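Local coordinates for protein Lic11098 (Leptospira interrogans serogroup Icterohaemorrhagiae serovar copenhageni, PDB 4U08) that is of unknown function but is a leucine-rich repeat protein regarded as a virulence factor, a solenoid that probably serves to bind other proteins, at residues N18-R23 against L42-L47. Residues are numbered along the deposited sequence; the frame is centred on the assembly and turned at random.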
loop_
_atom_site.group_PDB
_atom_site.type_symbol
_atom_site.label_atom_id
_atom_site.label_comp_id
_atom_site.label_asym_id
_atom_site.label_seq_id
_atom_site.Cartn_x
_atom_site.Cartn_y
_atom_site.Cartn_z
ATOM N N ASN A 18 -24.070 36.463 13.041
ATOM C CA ASN A 18 -23.454 36.215 14.333
ATOM C C ASN A 18 -21.976 35.813 14.149
ATOM O O ASN A 18 -21.629 34.645 14.349
ATOM C CB ASN A 18 -24.256 35.156 15.121
ATOM C CG ASN A 18 -24.933 35.665 16.377
ATOM O OD1 ASN A 18 -25.549 36.740 16.406
ATOM N ND2 ASN A 18 -24.875 34.871 17.436
ATOM N N PRO A 19 -21.077 36.750 13.748
ATOM C CA PRO A 19 -19.657 36.378 13.644
ATOM C C PRO A 19 -19.040 36.370 15.046
ATOM O O PRO A 19 -19.746 36.671 16.018
ATOM C CB PRO A 19 -19.070 37.452 12.725
ATOM C CG PRO A 19 -19.977 38.629 12.863
ATOM C CD PRO A 19 -21.273 38.195 13.493
ATOM N N GLN A 20 -17.755 35.988 15.170
ATOM C CA GLN A 20 -17.046 35.859 16.458
ATOM C C GLN A 20 -17.533 34.631 17.274
ATOM O O GLN A 20 -16.921 34.278 18.293
ATOM C CB GLN A 20 -17.093 37.155 17.301
ATOM C CG GLN A 20 -16.361 38.345 16.685
ATOM C CD GLN A 20 -14.855 38.219 16.746
ATOM O OE1 GLN A 20 -14.267 37.865 17.778
ATOM N NE2 GLN A 20 -14.195 38.551 15.647
ATOM N N ASN A 21 -18.621 33.979 16.806
ATOM C CA ASN A 21 -19.225 32.791 17.412
ATOM C C ASN A 21 -19.022 31.557 16.537
ATOM O O ASN A 21 -19.014 30.441 17.062
ATOM C CB ASN A 21 -20.729 33.000 17.663
ATOM C CG ASN A 21 -21.055 34.052 18.693
ATOM O OD1 ASN A 21 -20.666 33.960 19.867
ATOM N ND2 ASN A 21 -21.807 35.063 18.275
ATOM N N VAL A 22 -18.888 31.754 15.207
ATOM C CA VAL A 22 -18.714 30.673 14.229
ATOM C C VAL A 22 -17.363 29.978 14.452
ATOM O O VAL A 22 -16.315 30.628 14.419
ATOM C CB VAL A 22 -18.907 31.137 12.757
ATOM C CG1 VAL A 22 -19.114 29.947 11.821
ATOM C CG2 VAL A 22 -20.067 32.123 12.630
ATOM N N ARG A 23 -17.421 28.673 14.781
ATOM C CA ARG A 23 -16.242 27.828 15.015
ATOM C C ARG A 23 -16.106 26.804 13.893
ATOM O O ARG A 23 -14.992 26.469 13.486
ATOM C CB ARG A 23 -16.302 27.143 16.381
ATOM C CG ARG A 23 -16.325 28.121 17.549
ATOM C CD ARG A 23 -15.316 27.778 18.621
ATOM N NE ARG A 23 -13.993 28.318 18.309
ATOM C CZ ARG A 23 -13.558 29.516 18.687
ATOM N NH1 ARG A 23 -14.343 30.325 19.389
ATOM N NH2 ARG A 23 -12.336 29.917 18.362
ATOM N N LEU A 42 -15.131 35.936 9.775
ATOM C CA LEU A 42 -15.254 34.830 10.740
ATOM C C LEU A 42 -13.890 34.570 11.405
ATOM O O LEU A 42 -13.247 33.553 11.143
ATOM C CB LEU A 42 -15.815 33.553 10.063
ATOM C CG LEU A 42 -17.061 33.691 9.170
ATOM C CD1 LEU A 42 -17.394 32.378 8.505
ATOM C CD2 LEU A 42 -18.276 34.189 9.950
ATOM N N GLN A 43 -13.452 35.512 12.262
ATOM C CA GLN A 43 -12.151 35.513 12.940
ATOM C C GLN A 43 -11.896 34.329 13.869
ATOM O O GLN A 43 -10.732 34.019 14.123
ATOM C CB GLN A 43 -11.918 36.831 13.700
ATOM C CG GLN A 43 -11.695 38.052 12.798
ATOM C CD GLN A 43 -10.379 38.018 12.049
ATOM O OE1 GLN A 43 -9.288 38.102 12.632
ATOM N NE2 GLN A 43 -10.455 37.907 10.734
ATOM N N ASN A 44 -12.956 33.688 14.403
ATOM C CA ASN A 44 -12.776 32.550 15.306
ATOM C C ASN A 44 -12.993 31.181 14.627
ATOM O O ASN A 44 -12.933 30.160 15.304
ATOM C CB ASN A 44 -13.638 32.708 16.557
ATOM C CG ASN A 44 -13.227 33.886 17.408
ATOM O OD1 ASN A 44 -12.039 34.143 17.646
ATOM N ND2 ASN A 44 -14.200 34.631 17.890
ATOM N N LEU A 45 -13.194 31.162 13.292
ATOM C CA LEU A 45 -13.403 29.944 12.507
ATOM C C LEU A 45 -12.222 28.998 12.655
ATOM O O LEU A 45 -11.077 29.419 12.517
ATOM C CB LEU A 45 -13.644 30.292 11.024
ATOM C CG LEU A 45 -14.271 29.204 10.128
ATOM C CD1 LEU A 45 -15.713 28.873 10.550
ATOM C CD2 LEU A 45 -14.260 29.640 8.667
ATOM N N GLN A 46 -12.504 27.732 12.992
ATOM C CA GLN A 46 -11.484 26.693 13.194
ATOM C C GLN A 46 -11.533 25.655 12.096
ATOM O O GLN A 46 -10.496 25.094 11.744
ATOM C CB GLN A 46 -11.660 26.025 14.561
ATOM C CG GLN A 46 -11.349 26.953 15.729
ATOM C CD GLN A 46 -11.322 26.201 17.025
ATOM O OE1 GLN A 46 -12.317 26.140 17.747
ATOM N NE2 GLN A 46 -10.183 25.595 17.341
ATOM N N LEU A 47 -12.732 25.386 11.566
ATOM C CA LEU A 47 -12.917 24.403 10.506
ATOM C C LEU A 47 -13.866 24.942 9.446
ATOM O O LEU A 47 -14.989 25.385 9.750
ATOM C CB LEU A 47 -13.404 23.033 11.070
ATOM C CG LEU A 47 -13.368 21.834 10.107
ATOM C CD1 LEU A 47 -13.095 20.543 10.861
ATOM C CD2 LEU A 47 -14.664 21.709 9.284
#
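Arg-23 and Asn-44 bury the most surface here, followed by Gln-20. The Arg-23 chain bends at chi2 (-131°) and again at chi3 (84°), which carries its guanidinium over the type I turn of Leu-42 to Leu-45. NE gives a hydrogen bond to OE1 of Gln-46 at 2.8 Å, the oxygen lying near the edge of the guanidinium while the amide plane stands 79° from it. One guanidinium face lies over Asn-44 O, but the 3.1 Å from Arg-23 NH2 to that oxygen comes with too poor an angle for a hydrogen bond, though the positive charge probably still attracts the carbonyl oxygen.

Asn-44 reaches the other way. Its ND2 donates to Gln-20 O at 2.8 Å, with that oxygen close to the amide plane of Asn-44, and a second, weak bond from ND2 runs to Gln-20 OE1 at 3.2 Å. One turn further on, Asn-67 ND2 makes the corresponding bond to Gln-43 O.

Backbone pairing closes the contact beside strands 24-26 and 47-49: Arg-23 O accepts from both Gln-46 N (2.8 Å) and Leu-47 N (3.2 Å). On the buried side, Val-22 splits its methyls, CG2 meeting Leu-42 CD2 and CG1 meeting Leu-45 CD1, each at 3.8 Å; both leucines also touch Leu-25 in the solenoid interior. The chemistry is thus divided between an apolar inner layer and a polar outer one, in which neutral amides and backbone carbonyls link successive turns of the leucine-rich repeat solenoid and the arginine is bound through an amide oxygen without a salt bridge between the two segments.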